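Local structure of DUF192 domain-containing protein (Novosphingobium aromaticivorans, 3M7A) at residues E8-A13 / V35-L40; G62-R67 / A118-N123; T74-N79 / Y105-L110; P83-F88 / I98-V103. The protein is of unknown function, a compact, beta-rich member of the DUF192 (COG1430) family, probably made with a signal peptide and perhaps as a lipoprotein. One frame throughout, in Å; residues are numbered along the deposited sequence. Where two conformers were deposited one is given.

Interaction 1 of 4, residues E8-A13 / V35-L40; sequences EAAAPA and VFRSEL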
loop_
_atom_site.group_PDB
_atom_site.type_symbol
_atom_site.label_atom_id
_atom_site.label_comp_id
_atom_site.label_asym_id
_atom_site.label_seq_id
_atom_site.Cartn_x
_atom_site.Cartn_y
_atom_site.Cartn_z
ATOM N N GLU A 8 6.414 8.520 11.066
ATOM C CA GLU A 8 5.234 8.026 11.732
ATOM C C GLU A 8 4.494 9.133 12.487
ATOM O O GLU A 8 3.249 9.168 12.517
ATOM C CB GLU A 8 5.562 6.866 12.691
ATOM C CG GLU A 8 4.290 6.320 13.330
ATOM C CD GLU A 8 4.455 5.079 14.147
ATOM O OE1 GLU A 8 5.489 4.380 14.069
ATOM O OE2 GLU A 8 3.490 4.795 14.867
ATOM N N ALA A 9 5.274 9.996 13.142
ATOM C CA ALA A 9 4.756 11.040 14.013
ATOM C C ALA A 9 4.326 12.298 13.255
ATOM O O ALA A 9 3.468 13.044 13.744
ATOM C CB ALA A 9 5.799 11.417 15.072
ATOM N N ALA A 10 4.875 12.514 12.063
ATOM C CA ALA A 10 4.573 13.719 11.300
ATOM C C ALA A 10 3.098 13.796 10.914
ATOM O O ALA A 10 2.484 12.797 10.536
ATOM C CB ALA A 10 5.441 13.793 10.077
ATOM N N ALA A 11 2.536 15.004 10.995
ATOM C CA ALA A 11 1.146 15.265 10.650
ATOM C C ALA A 11 0.839 14.877 9.200
ATOM O O ALA A 11 1.734 14.865 8.343
ATOM C CB ALA A 11 0.836 16.739 10.843
ATOM N N PRO A 12 -0.428 14.573 8.919
ATOM C CA PRO A 12 -0.781 14.369 7.519
ATOM C C PRO A 12 -0.403 15.576 6.651
ATOM O O PRO A 12 -0.357 16.727 7.122
ATOM C CB PRO A 12 -2.296 14.170 7.568
ATOM C CG PRO A 12 -2.532 13.599 8.941
ATOM C CD PRO A 12 -1.584 14.356 9.818
ATOM N N ALA A 13 -0.138 15.308 5.380
ATOM C CA ALA A 13 0.243 16.328 4.414
ATOM C C ALA A 13 -0.572 16.123 3.154
ATOM O O ALA A 13 -1.513 15.341 3.143
ATOM C CB ALA A 13 1.740 16.239 4.135
ATOM N N VAL A 35 7.290 1.898 8.327
ATOM C CA VAL A 35 6.477 3.101 8.223
ATOM C C VAL A 35 6.523 3.642 6.794
ATOM O O VAL A 35 7.602 3.788 6.231
ATOM C CB VAL A 35 6.999 4.229 9.184
ATOM C CG1 VAL A 35 6.083 5.446 9.103
ATOM C CG2 VAL A 35 7.095 3.714 10.599
ATOM N N PHE A 36 5.357 3.919 6.219
ATOM C CA PHE A 36 5.224 4.457 4.869
ATOM C C PHE A 36 4.374 5.716 4.907
ATOM O O PHE A 36 3.242 5.657 5.361
ATOM C CB PHE A 36 4.618 3.419 3.930
ATOM C CG PHE A 36 5.385 2.141 3.907
ATOM C CD1 PHE A 36 6.502 2.005 3.106
ATOM C CD2 PHE A 36 5.038 1.071 4.723
ATOM C CE1 PHE A 36 7.242 0.830 3.085
ATOM C CE2 PHE A 36 5.773 -0.105 4.733
ATOM C CZ PHE A 36 6.866 -0.236 3.902
ATOM N N ARG A 37 4.878 6.815 4.361
ATOM C CA ARG A 37 4.065 8.002 4.143
ATOM C C ARG A 37 3.245 7.752 2.872
ATOM O O ARG A 37 3.811 7.706 1.780
ATOM C CB ARG A 37 4.942 9.244 3.956
ATOM C CG ARG A 37 5.855 9.614 5.082
ATOM C CD ARG A 37 5.139 10.103 6.246
ATOM N NE ARG A 37 4.332 11.299 5.983
ATOM C CZ ARG A 37 3.595 11.918 6.902
ATOM N NH1 ARG A 37 3.535 11.437 8.157
ATOM N NH2 ARG A 37 2.868 12.990 6.556
ATOM N N SER A 38 1.944 7.573 3.039
ATOM C CA SER A 38 1.112 7.014 1.988
ATOM C C SER A 38 0.017 7.958 1.524
ATOM O O SER A 38 -0.756 8.455 2.315
ATOM C CB SER A 38 0.491 5.714 2.509
ATOM O OG SER A 38 1.486 4.798 2.892
ATOM N N GLU A 39 -0.060 8.161 0.220
ATOM C CA GLU A 39 -1.221 8.825 -0.370
ATOM C C GLU A 39 -2.467 7.991 -0.089
ATOM O O GLU A 39 -2.424 6.763 -0.270
ATOM C CB GLU A 39 -1.031 8.930 -1.872
ATOM C CG GLU A 39 -0.048 10.027 -2.284
ATOM C CD GLU A 39 0.294 9.886 -3.750
ATOM O OE1 GLU A 39 -0.463 10.448 -4.569
ATOM O OE2 GLU A 39 1.255 9.142 -4.103
ATOM N N LEU A 40 -3.579 8.645 0.241
ATOM C CA LEU A 40 -4.807 7.964 0.607
ATOM C C LEU A 40 -5.784 8.033 -0.559
ATOM O O LEU A 40 -6.281 9.112 -0.912
ATOM C CB LEU A 40 -5.391 8.621 1.863
ATOM C CG LEU A 40 -6.501 7.889 2.611
ATOM C CD1 LEU A 40 -6.832 8.654 3.901
ATOM C CD2 LEU A 40 -7.743 7.722 1.744
#
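Arg37 starts with CG beside its own backbone N (chi1 -60°) and then bends at chi2 and chi3, a folded course that lifts its guanidinium off strand 32-41 and turns two N-H groups to the backbone carbonyls of Ala10 and Ala11. Arg37 NH1 reaches Ala10 O at 2.9 Å and Arg37 NH2 reaches Ala11 O at 2.8 Å. Both oxygens lie near the guanidinium plane, at its edge, yet each carbonyl is met from above its own plane rather than on a lone pair. Ala10 CB also sits 3.6 Å from Arg37 NH1. Ala10 is the first residue to leave the short helix 6-9, and NH1 takes a further bond to Ala7 O of that helix, so one arginine of strand 32-41 holds both the helix end and the extended chain after it. The segment then runs on to strand 13-14, which pairs with strand 21-29 of the main mixed sheet. At the helix itself, Val35 and Glu8 cross at about a right angle: Val35 CG1 lies 3.7 Å from Glu8 N, while Val35 CG2 is 3.9 Å from Glu8 OE1. The extended Glu8 chain carries its carboxylate past the valine to a salt bridge with Arg33, through OE2. Arg37 keeps its strand pairing beneath all this, its backbone hydrogen-bonded to Glu60 and Gly62.

Interaction 2 of 4, residues G62-R67 / A118-N123; sequences GMIFLR and AVLEIN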
loop_
_atom_site.group_PDB
_atom_site.type_symbol
_atom_site.label_atom_id
_atom_site.label_comp_id
_atom_site.label_asym_id
_atom_site.label_seq_id
_atom_site.Cartn_x
_atom_site.Cartn_y
_atom_site.Cartn_z
ATOM N N GLY A 62 4.241 5.221 -0.020
ATOM C CA GLY A 62 3.340 4.231 -0.546
ATOM C C GLY A 62 2.042 4.874 -0.977
ATOM O O GLY A 62 1.910 6.094 -0.996
HETATM N N MSE A 63 1.079 4.031 -1.324
HETATM C CA MSE A 63 -0.299 4.477 -1.506
HETATM C C MSE A 63 -1.179 3.496 -0.734
HETATM O O MSE A 63 -1.027 2.280 -0.884
HETATM C CB MSE A 63 -0.724 4.534 -2.965
HETATM C CG MSE A 63 -2.154 5.039 -3.176
HETATM SE SE MSE A 63 -2.643 5.389 -4.984
HETATM C CE MSE A 63 -1.831 7.153 -5.155
ATOM N N ILE A 64 -2.080 4.033 0.080
ATOM C CA ILE A 64 -3.024 3.248 0.862
ATOM C C ILE A 64 -4.427 3.467 0.267
ATOM O O ILE A 64 -4.853 4.604 0.051
ATOM C CB ILE A 64 -2.933 3.598 2.388
ATOM C CG1 ILE A 64 -3.847 2.699 3.242
ATOM C CG2 ILE A 64 -3.237 5.052 2.672
ATOM C CD1 ILE A 64 -3.319 1.323 3.472
ATOM N N PHE A 65 -5.111 2.366 0.005
ATOM C CA PHE A 65 -6.421 2.312 -0.599
ATOM C C PHE A 65 -7.377 1.859 0.500
ATOM O O PHE A 65 -7.235 0.753 1.006
ATOM C CB PHE A 65 -6.445 1.298 -1.740
ATOM C CG PHE A 65 -5.477 1.570 -2.893
ATOM C CD1 PHE A 65 -4.117 1.460 -2.725
ATOM C CD2 PHE A 65 -5.959 1.852 -4.163
ATOM C CE1 PHE A 65 -3.269 1.681 -3.789
ATOM C CE2 PHE A 65 -5.106 2.066 -5.229
ATOM C CZ PHE A 65 -3.757 1.973 -5.046
ATOM N N LEU A 66 -8.310 2.714 0.920
ATOM C CA LEU A 66 -9.196 2.431 2.057
ATOM C C LEU A 66 -10.578 2.161 1.508
ATOM O O LEU A 66 -11.134 2.974 0.757
ATOM C CB LEU A 66 -9.233 3.574 3.063
ATOM C CG LEU A 66 -7.942 3.836 3.809
ATOM C CD1 LEU A 66 -8.184 4.966 4.842
ATOM C CD2 LEU A 66 -7.354 2.550 4.450
ATOM N N ARG A 67 -11.117 1.008 1.869
ATOM C CA ARG A 67 -12.291 0.489 1.198
ATOM C C ARG A 67 -13.465 0.305 2.107
ATOM O O ARG A 67 -13.379 -0.309 3.144
ATOM C CB ARG A 67 -11.975 -0.846 0.554
ATOM C CG ARG A 67 -10.854 -0.714 -0.447
ATOM C CD ARG A 67 -10.359 -2.036 -0.932
ATOM N NE ARG A 67 -11.360 -2.866 -1.592
ATOM C CZ ARG A 67 -11.774 -2.695 -2.837
ATOM N NH1 ARG A 67 -11.321 -1.702 -3.592
ATOM N NH2 ARG A 67 -12.649 -3.526 -3.366
ATOM N N ALA A 118 -8.272 -2.741 3.165
ATOM C CA ALA A 118 -7.281 -1.779 2.687
ATOM C C ALA A 118 -6.278 -2.484 1.794
ATOM O O ALA A 118 -6.119 -3.693 1.856
ATOM C CB ALA A 118 -6.572 -1.100 3.877
ATOM N N VAL A 119 -5.576 -1.707 0.988
ATOM C CA VAL A 119 -4.459 -2.162 0.203
ATOM C C VAL A 119 -3.338 -1.151 0.361
ATOM O O VAL A 119 -3.579 0.042 0.318
ATOM C CB VAL A 119 -4.826 -2.296 -1.292
ATOM C CG1 VAL A 119 -3.647 -2.835 -2.098
ATOM C CG2 VAL A 119 -6.058 -3.224 -1.460
ATOM N N LEU A 120 -2.114 -1.647 0.553
ATOM C CA LEU A 120 -0.939 -0.803 0.642
ATOM C C LEU A 120 -0.023 -1.188 -0.512
ATOM O O LEU A 120 0.375 -2.359 -0.648
ATOM C CB LEU A 120 -0.237 -0.999 1.981
ATOM C CG LEU A 120 1.075 -0.243 2.111
ATOM C CD1 LEU A 120 0.868 1.293 2.130
ATOM C CD2 LEU A 120 1.808 -0.667 3.391
ATOM N N GLU A 121 0.294 -0.212 -1.355
ATOM C CA GLU A 121 1.280 -0.399 -2.424
ATOM C C GLU A 121 2.601 0.283 -2.074
ATOM O O GLU A 121 2.610 1.435 -1.668
ATOM C CB GLU A 121 0.769 0.174 -3.759
ATOM C CG GLU A 121 -0.411 -0.596 -4.315
ATOM C CD GLU A 121 -0.976 -0.076 -5.611
ATOM O OE1 GLU A 121 -0.603 1.002 -6.072
ATOM O OE2 GLU A 121 -1.850 -0.781 -6.156
ATOM N N ILE A 122 3.679 -0.476 -2.212
ATOM C CA ILE A 122 5.037 -0.011 -1.976
ATOM C C ILE A 122 5.910 -0.507 -3.135
ATOM O O ILE A 122 5.479 -1.276 -3.983
ATOM C CB ILE A 122 5.573 -0.512 -0.619
ATOM C CG1 ILE A 122 5.719 -2.039 -0.570
ATOM C CG2 ILE A 122 4.682 0.023 0.513
ATOM C CD1 ILE A 122 6.311 -2.543 0.757
ATOM N N ASN A 123 7.150 -0.060 -3.175
ATOM C CA ASN A 123 8.028 -0.431 -4.267
ATOM C C ASN A 123 8.190 -1.943 -4.420
ATOM O O ASN A 123 8.262 -2.696 -3.439
ATOM C CB ASN A 123 9.412 0.189 -4.049
ATOM C CG ASN A 123 9.511 1.607 -4.500
ATOM O OD1 ASN A 123 9.033 1.952 -5.570
ATOM N ND2 ASN A 123 10.196 2.428 -3.709
#
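Strands 62-66 and 118-123 run antiparallel in the middle of the main sheet, their axes 4.6 Å apart at closest approach, with Phe65 opposite Val119 in a hydrogen-bonded pair and Ile64 opposite Leu120 in a non-hydrogen-bonded one. On the face that carries Phe65, Val119 and Glu121, the phenylalanine is the main bump. With CG anti to the carbonyl carbon (chi1 -60°), its ring leans over the neighbouring strand and fills the hollow between the other two side chains: Phe65 CB meets Val119 CB at 4.0 Å, and Phe65 CE1 comes to 3.4 Å from Glu121 CD. The ring and carboxylate planes are 57° apart, and Phe75 packs edge-to-face against the same ring. Cut back to an alanine here, the bump is gone and a gap would probably open between Val119 and Glu121, costing Phe75 its edge-to-face ring and the carboxylate one of its aromatic neighbours. The other face is shaped by smaller pieces. Ile64 CD1 drops into the notch between Ala118 CB and Leu120 CB, and Leu66 CD2 also packs on the alanine methyl. Gly62 suits its place, since a side chain there would run into Glu121 O. Between the faces, four backbone bonds join Met63 to Glu121 and Phe65 to Val119. CA-H...O contacts lie between them, among them Ala118 CA 3.0 Å from Phe65 O.

Interaction 3 of 4, residues T74-N79 / Y105-L110; sequences TFWMRN and YDETPL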
loop_
_atom_site.group_PDB
_atom_site.type_symbol
_atom_site.label_atom_id
_atom_site.label_comp_id
_atom_site.label_asym_id
_atom_site.label_seq_id
_atom_site.Cartn_x
_atom_site.Cartn_y
_atom_site.Cartn_z
ATOM N N THR A 74 -9.409 -6.569 -6.705
ATOM C CA THR A 74 -8.538 -7.154 -7.734
ATOM C C THR A 74 -7.835 -5.990 -8.429
ATOM O O THR A 74 -8.487 -5.033 -8.820
ATOM C CB THR A 74 -9.326 -8.007 -8.760
ATOM O OG1 THR A 74 -9.957 -9.080 -8.060
ATOM C CG2 THR A 74 -8.409 -8.606 -9.822
ATOM N N PHE A 75 -6.505 -6.072 -8.533
ATOM C CA PHE A 75 -5.682 -4.989 -9.065
ATOM C C PHE A 75 -5.080 -5.386 -10.413
ATOM O O PHE A 75 -5.105 -6.554 -10.812
ATOM C CB PHE A 75 -4.594 -4.626 -8.045
ATOM C CG PHE A 75 -5.077 -3.705 -6.967
ATOM C CD1 PHE A 75 -5.976 -4.121 -6.029
ATOM C CD2 PHE A 75 -4.666 -2.400 -6.929
ATOM C CE1 PHE A 75 -6.443 -3.264 -5.066
ATOM C CE2 PHE A 75 -5.117 -1.556 -5.973
ATOM C CZ PHE A 75 -6.020 -1.973 -5.040
ATOM N N TRP A 76 -4.537 -4.409 -11.123
ATOM C CA TRP A 76 -3.715 -4.655 -12.299
ATOM C C TRP A 76 -2.716 -3.516 -12.474
ATOM O O TRP A 76 -2.730 -2.577 -11.710
ATOM C CB TRP A 76 -4.555 -4.841 -13.571
ATOM C CG TRP A 76 -5.304 -3.641 -14.076
ATOM C CD1 TRP A 76 -5.540 -2.474 -13.426
ATOM C CD2 TRP A 76 -5.942 -3.534 -15.354
ATOM N NE1 TRP A 76 -6.300 -1.641 -14.220
ATOM C CE2 TRP A 76 -6.543 -2.270 -15.412
ATOM C CE3 TRP A 76 -6.034 -4.376 -16.462
ATOM C CZ2 TRP A 76 -7.281 -1.841 -16.524
ATOM C CZ3 TRP A 76 -6.741 -3.945 -17.567
ATOM C CH2 TRP A 76 -7.345 -2.686 -17.591
HETATM N N MSE A 77 -1.854 -3.632 -13.488
HETATM C CA MSE A 77 -0.751 -2.721 -13.677
HETATM C C MSE A 77 -0.840 -1.938 -14.989
HETATM O O MSE A 77 0.133 -1.345 -15.425
HETATM C CB MSE A 77 0.575 -3.477 -13.558
HETATM C CG MSE A 77 0.815 -4.067 -12.174
HETATM SE SE MSE A 77 1.164 -2.739 -10.800
HETATM C CE MSE A 77 3.027 -2.477 -11.234
ATOM N N ARG A 78 -2.035 -1.860 -15.578
ATOM C CA ARG A 78 -2.222 -0.986 -16.730
ATOM C C ARG A 78 -1.735 0.433 -16.368
ATOM O O ARG A 78 -2.051 0.949 -15.287
ATOM C CB ARG A 78 -3.684 -0.975 -17.193
ATOM C CG ARG A 78 -3.925 -0.011 -18.381
ATOM C CD ARG A 78 -5.256 -0.105 -19.091
ATOM N NE ARG A 78 -5.306 -1.226 -20.030
ATOM C CZ ARG A 78 -6.332 -1.472 -20.844
ATOM N NH1 ARG A 78 -7.406 -0.688 -20.837
ATOM N NH2 ARG A 78 -6.286 -2.513 -21.663
ATOM N N ASN A 79 -0.958 1.044 -17.278
ATOM C CA ASN A 79 -0.407 2.391 -17.100
ATOM C C ASN A 79 0.511 2.595 -15.904
ATOM O O ASN A 79 0.862 3.721 -15.619
ATOM C CB ASN A 79 -1.519 3.462 -17.057
ATOM C CG ASN A 79 -2.292 3.559 -18.350
ATOM O OD1 ASN A 79 -1.708 3.439 -19.441
ATOM N ND2 ASN A 79 -3.584 3.818 -18.250
ATOM N N TYR A 105 2.824 -2.413 -16.529
ATOM C CA TYR A 105 1.971 -2.548 -17.707
ATOM C C TYR A 105 1.212 -3.878 -17.788
ATOM O O TYR A 105 0.370 -4.038 -18.679
ATOM C CB TYR A 105 2.732 -2.280 -19.014
ATOM C CG TYR A 105 3.580 -1.051 -18.952
ATOM C CD1 TYR A 105 2.990 0.211 -18.925
ATOM C CD2 TYR A 105 4.975 -1.133 -18.829
ATOM C CE1 TYR A 105 3.736 1.347 -18.814
ATOM C CE2 TYR A 105 5.748 0.023 -18.740
ATOM C CZ TYR A 105 5.117 1.256 -18.721
ATOM O OH TYR A 105 5.848 2.428 -18.660
ATOM N N ASP A 106 1.443 -4.795 -16.851
ATOM C CA ASP A 106 0.831 -6.106 -16.897
ATOM C C ASP A 106 -0.650 -6.025 -16.528
ATOM O O ASP A 106 -1.021 -5.580 -15.436
ATOM C CB ASP A 106 1.607 -7.031 -15.944
ATOM C CG ASP A 106 1.174 -8.482 -15.982
ATOM O OD1 ASP A 106 0.304 -8.860 -16.799
ATOM O OD2 ASP A 106 1.729 -9.243 -15.152
ATOM N N GLU A 107 -1.501 -6.507 -17.438
ATOM C CA GLU A 107 -2.948 -6.484 -17.219
ATOM C C GLU A 107 -3.494 -7.720 -16.491
ATOM O O GLU A 107 -4.682 -7.763 -16.203
ATOM C CB GLU A 107 -3.664 -6.232 -18.544
ATOM C CG GLU A 107 -3.246 -4.862 -19.074
ATOM C CD GLU A 107 -3.881 -4.464 -20.360
ATOM O OE1 GLU A 107 -4.836 -5.111 -20.801
ATOM O OE2 GLU A 107 -3.435 -3.431 -20.912
ATOM N N THR A 108 -2.622 -8.657 -16.130
ATOM C CA THR A 108 -3.013 -9.833 -15.376
ATOM C C THR A 108 -3.673 -9.412 -14.055
ATOM O O THR A 108 -3.144 -8.556 -13.351
ATOM C CB THR A 108 -1.785 -10.694 -15.033
ATOM O OG1 THR A 108 -1.071 -11.003 -16.242
ATOM C CG2 THR A 108 -2.197 -11.980 -14.318
ATOM N N PRO A 109 -4.830 -10.007 -13.716
ATOM C CA PRO A 109 -5.480 -9.615 -12.479
ATOM C C PRO A 109 -4.690 -10.099 -11.282
ATOM O O PRO A 109 -4.141 -11.216 -11.287
ATOM C CB PRO A 109 -6.846 -10.308 -12.551
ATOM C CG PRO A 109 -6.645 -11.428 -13.532
ATOM C CD PRO A 109 -5.644 -10.939 -14.507
ATOM N N LEU A 110 -4.692 -9.279 -10.243
ATOM C CA LEU A 110 -3.976 -9.565 -8.999
ATOM C C LEU A 110 -5.011 -9.514 -7.892
ATOM O O LEU A 110 -5.341 -8.447 -7.390
ATOM C CB LEU A 110 -2.892 -8.511 -8.772
ATOM C CG LEU A 110 -1.898 -8.372 -9.927
ATOM C CD1 LEU A 110 -1.037 -7.150 -9.664
ATOM C CD2 LEU A 110 -1.073 -9.673 -10.106
#
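Trp76 and Glu107 lie side by side and point the same way, Glu107 CB 3.7 Å from Trp76 CE3 and Glu107 O near the plane of the indole, at its edge. Over one face of that indole comes Arg78, in one of its two conformers, with Arg78 CB 3.6 Å above the Trp76 plane and over its centre. In this conformer the arginine chain bends at chi3 (-79°), which brings its guanidinium round so that Trp76 CH2 lies over one face, offset toward the rim, while Glu107 OE2 meets the edge. Arg78 NE to Glu107 OE2 is 3.0 Å and forms the salt bridge; NH2 adds weak bonds to both carboxylate oxygens. The guanidinium and carboxylate planes stand 73° apart, and OE2 is met from above the carboxylate plane. Thr74 CG2 and Pro109 CB, 3.6 Å apart, likewise lie alongside each other. Asp106 shapes the second segment: its OD1 accepts Thr108 OG1 at 2.6 Å and Thr108 N as well. Beneath the side chains, Met77 N bonds to Asp106 O and Tyr105 N makes a weak bond to Met77 O. Phe75 and Leu110 form the antiparallel hydrogen-bonded pair at the end of 72-75 and the beginning of 110-112, the small two-stranded sheet, and 105-110 is its approach loop, bent by an Asx turn at Asp106.

Interaction 4 of 4, residues P83-F88 / I98-V103; sequences PLDIIF and IAANAV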
loop_
_atom_site.group_PDB
_atom_site.type_symbol
_atom_site.label_atom_id
_atom_site.label_comp_id
_atom_site.label_asym_id
_atom_site.label_seq_id
_atom_site.Cartn_x
_atom_site.Cartn_y
_atom_site.Cartn_z
ATOM N N PRO A 83 7.517 -1.078 -10.806
ATOM C CA PRO A 83 7.066 -2.318 -10.197
ATOM C C PRO A 83 6.602 -2.054 -8.758
ATOM O O PRO A 83 7.131 -1.153 -8.087
ATOM C CB PRO A 83 8.300 -3.228 -10.259
ATOM C CG PRO A 83 9.431 -2.318 -10.279
ATOM C CD PRO A 83 8.975 -1.082 -11.027
ATOM N N LEU A 84 5.630 -2.822 -8.311
ATOM C CA LEU A 84 5.026 -2.610 -6.991
ATOM C C LEU A 84 4.804 -3.932 -6.292
ATOM O O LEU A 84 4.571 -4.962 -6.926
ATOM C CB LEU A 84 3.664 -1.926 -7.134
ATOM C CG LEU A 84 3.685 -0.515 -7.686
ATOM C CD1 LEU A 84 2.237 -0.032 -7.991
ATOM C CD2 LEU A 84 4.408 0.448 -6.760
ATOM N N ASP A 85 4.837 -3.890 -4.958
ATOM C CA ASP A 85 4.286 -4.933 -4.124
ATOM C C ASP A 85 2.918 -4.441 -3.631
ATOM O O ASP A 85 2.774 -3.314 -3.144
ATOM C CB ASP A 85 5.177 -5.223 -2.915
ATOM C CG ASP A 85 6.467 -5.940 -3.262
ATOM O OD1 ASP A 85 6.688 -6.304 -4.437
ATOM O OD2 ASP A 85 7.270 -6.163 -2.319
ATOM N N ILE A 86 1.915 -5.299 -3.799
ATOM C CA ILE A 86 0.533 -4.966 -3.466
ATOM C C ILE A 86 0.121 -5.810 -2.254
ATOM O O ILE A 86 -0.012 -7.024 -2.340
ATOM C CB ILE A 86 -0.416 -5.160 -4.658
ATOM C CG1 ILE A 86 0.130 -4.437 -5.913
ATOM C CG2 ILE A 86 -1.818 -4.629 -4.337
ATOM C CD1 ILE A 86 -0.810 -4.476 -7.137
ATOM N N ILE A 87 -0.058 -5.126 -1.123
ATOM C CA ILE A 87 -0.290 -5.769 0.157
ATOM C C ILE A 87 -1.760 -5.625 0.512
ATOM O O ILE A 87 -2.257 -4.521 0.718
ATOM C CB ILE A 87 0.601 -5.086 1.230
ATOM C CG1 ILE A 87 2.096 -5.151 0.862
ATOM C CG2 ILE A 87 0.305 -5.661 2.619
ATOM C CD1 ILE A 87 2.997 -4.205 1.647
ATOM N N PHE A 88 -2.476 -6.741 0.535
ATOM C CA PHE A 88 -3.925 -6.734 0.744
ATOM C C PHE A 88 -4.219 -6.976 2.234
ATOM O O PHE A 88 -3.693 -7.933 2.832
ATOM C CB PHE A 88 -4.577 -7.841 -0.065
ATOM C CG PHE A 88 -4.397 -7.717 -1.549
ATOM C CD1 PHE A 88 -5.255 -6.947 -2.318
ATOM C CD2 PHE A 88 -3.388 -8.390 -2.205
ATOM C CE1 PHE A 88 -5.120 -6.876 -3.686
ATOM C CE2 PHE A 88 -3.232 -8.290 -3.592
ATOM C CZ PHE A 88 -4.107 -7.548 -4.325
ATOM N N ILE A 98 0.088 -10.944 -0.455
ATOM C CA ILE A 98 0.881 -9.935 -1.124
ATOM C C ILE A 98 1.032 -10.360 -2.587
ATOM O O ILE A 98 1.411 -11.506 -2.851
ATOM C CB ILE A 98 2.274 -9.804 -0.462
ATOM C CG1 ILE A 98 2.154 -9.457 1.048
ATOM C CG2 ILE A 98 3.123 -8.754 -1.219
ATOM C CD1 ILE A 98 3.470 -9.469 1.786
ATOM N N ALA A 99 0.753 -9.451 -3.513
ATOM C CA ALA A 99 1.115 -9.639 -4.921
ATOM C C ALA A 99 2.480 -8.981 -5.082
ATOM O O ALA A 99 2.559 -7.760 -5.209
ATOM C CB ALA A 99 0.094 -9.048 -5.875
ATOM N N ALA A 100 3.538 -9.783 -4.922
ATOM C CA ALA A 100 4.901 -9.280 -4.937
ATOM C C ALA A 100 5.363 -9.071 -6.373
ATOM O O ALA A 100 5.044 -9.872 -7.264
ATOM C CB ALA A 100 5.858 -10.211 -4.202
ATOM N N ASN A 101 6.130 -8.015 -6.578
ATOM C CA ASN A 101 6.739 -7.779 -7.884
ATOM C C ASN A 101 5.713 -7.758 -9.017
ATOM O O ASN A 101 5.936 -8.295 -10.099
ATOM C CB ASN A 101 7.883 -8.773 -8.146
ATOM C CG ASN A 101 8.855 -8.806 -7.025
ATOM O OD1 ASN A 101 9.051 -9.857 -6.369
ATOM N ND2 ASN A 101 9.444 -7.695 -6.765
ATOM N N ALA A 102 4.586 -7.097 -8.751
ATOM C CA ALA A 102 3.647 -6.793 -9.811
ATOM C C ALA A 102 4.411 -6.065 -10.916
ATOM O O ALA A 102 5.281 -5.250 -10.664
ATOM C CB ALA A 102 2.475 -5.954 -9.266
ATOM N N VAL A 103 4.112 -6.414 -12.163
ATOM C CA VAL A 103 4.955 -6.056 -13.306
ATOM C C VAL A 103 4.385 -4.831 -14.059
ATOM O O VAL A 103 3.191 -4.807 -14.382
ATOM C CB VAL A 103 5.025 -7.281 -14.260
ATOM C CG1 VAL A 103 5.762 -6.960 -15.572
ATOM C CG2 VAL A 103 5.642 -8.464 -13.584
#
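Asp85 OD1 takes the backbone N-H of Asn101 in a nearly straight bond of 2.8 Å, 176° at the hydrogen, reaching the oxygen on its anti side. A chi1 of -72° swings the aspartate's carboxylate across to the corner where strand 95-102 turns. Two more N-H groups fix the carboxylate: OD1 also accepts Gly125 N, and OD2 accepts Ala127 N, at the start of helix 126-130. An alanine in place of Asp85 is likely to leave the N-H groups of Asn101, Gly125 and Ala127 without their carboxylate acceptors and the corner freer to shift. Two closely matched backbone bonds flank this point on one side: Ile86 N to Ala99 O at 2.9 Å and Ala99 N to Ile86 O at 2.8 Å. Past the corner, Leu84 and Ala102 exchange weaker ones. Apolar contacts line the face that holds Ile86, Ala99 and Ala102: Ile86 CB meets Ala99 CB at 4.1 Å, Ile86 CD1 nears Ala102 CB, and Ala99 CB sits at the edge of the Phe88 ring. On the other face Ile87 CG1 touches Ile98 CG2 at 4.3 Å. Strand 118-123 flanks strand 84-89 on its far edge, with Asp85 and Ile87 bonded to Ile122 and Leu120. The whole is an antiparallel beta hairpin with a beta bulge, its register shifting by one between Leu84 and Ile86.

In the fold
Interaction 2 is the core contact, about 2 Å from the chain centre to its own centre, whereas interactions 1 and 3 are surface contacts on opposite sides of that centre and interaction 4 is partly buried. Interactions 1, 2 and 4 all reach the main sheet: strand 32-41 bonds to 61-66 through Glu39 O and Ile64 N, and 118-123 is the shared neighbour of 61-66 and 84-89. Interaction 3 builds the small sheet, whose Phe75 packs on Phe65, Val119 and Glu121 and whose Leu110 meets Ile86. Chemistry follows place: strand pairing and apolar packing inside, an arginine gripping carbonyls in 1, a salt bridge beside an indole in 3, and a carboxylate holding a bulge in 4.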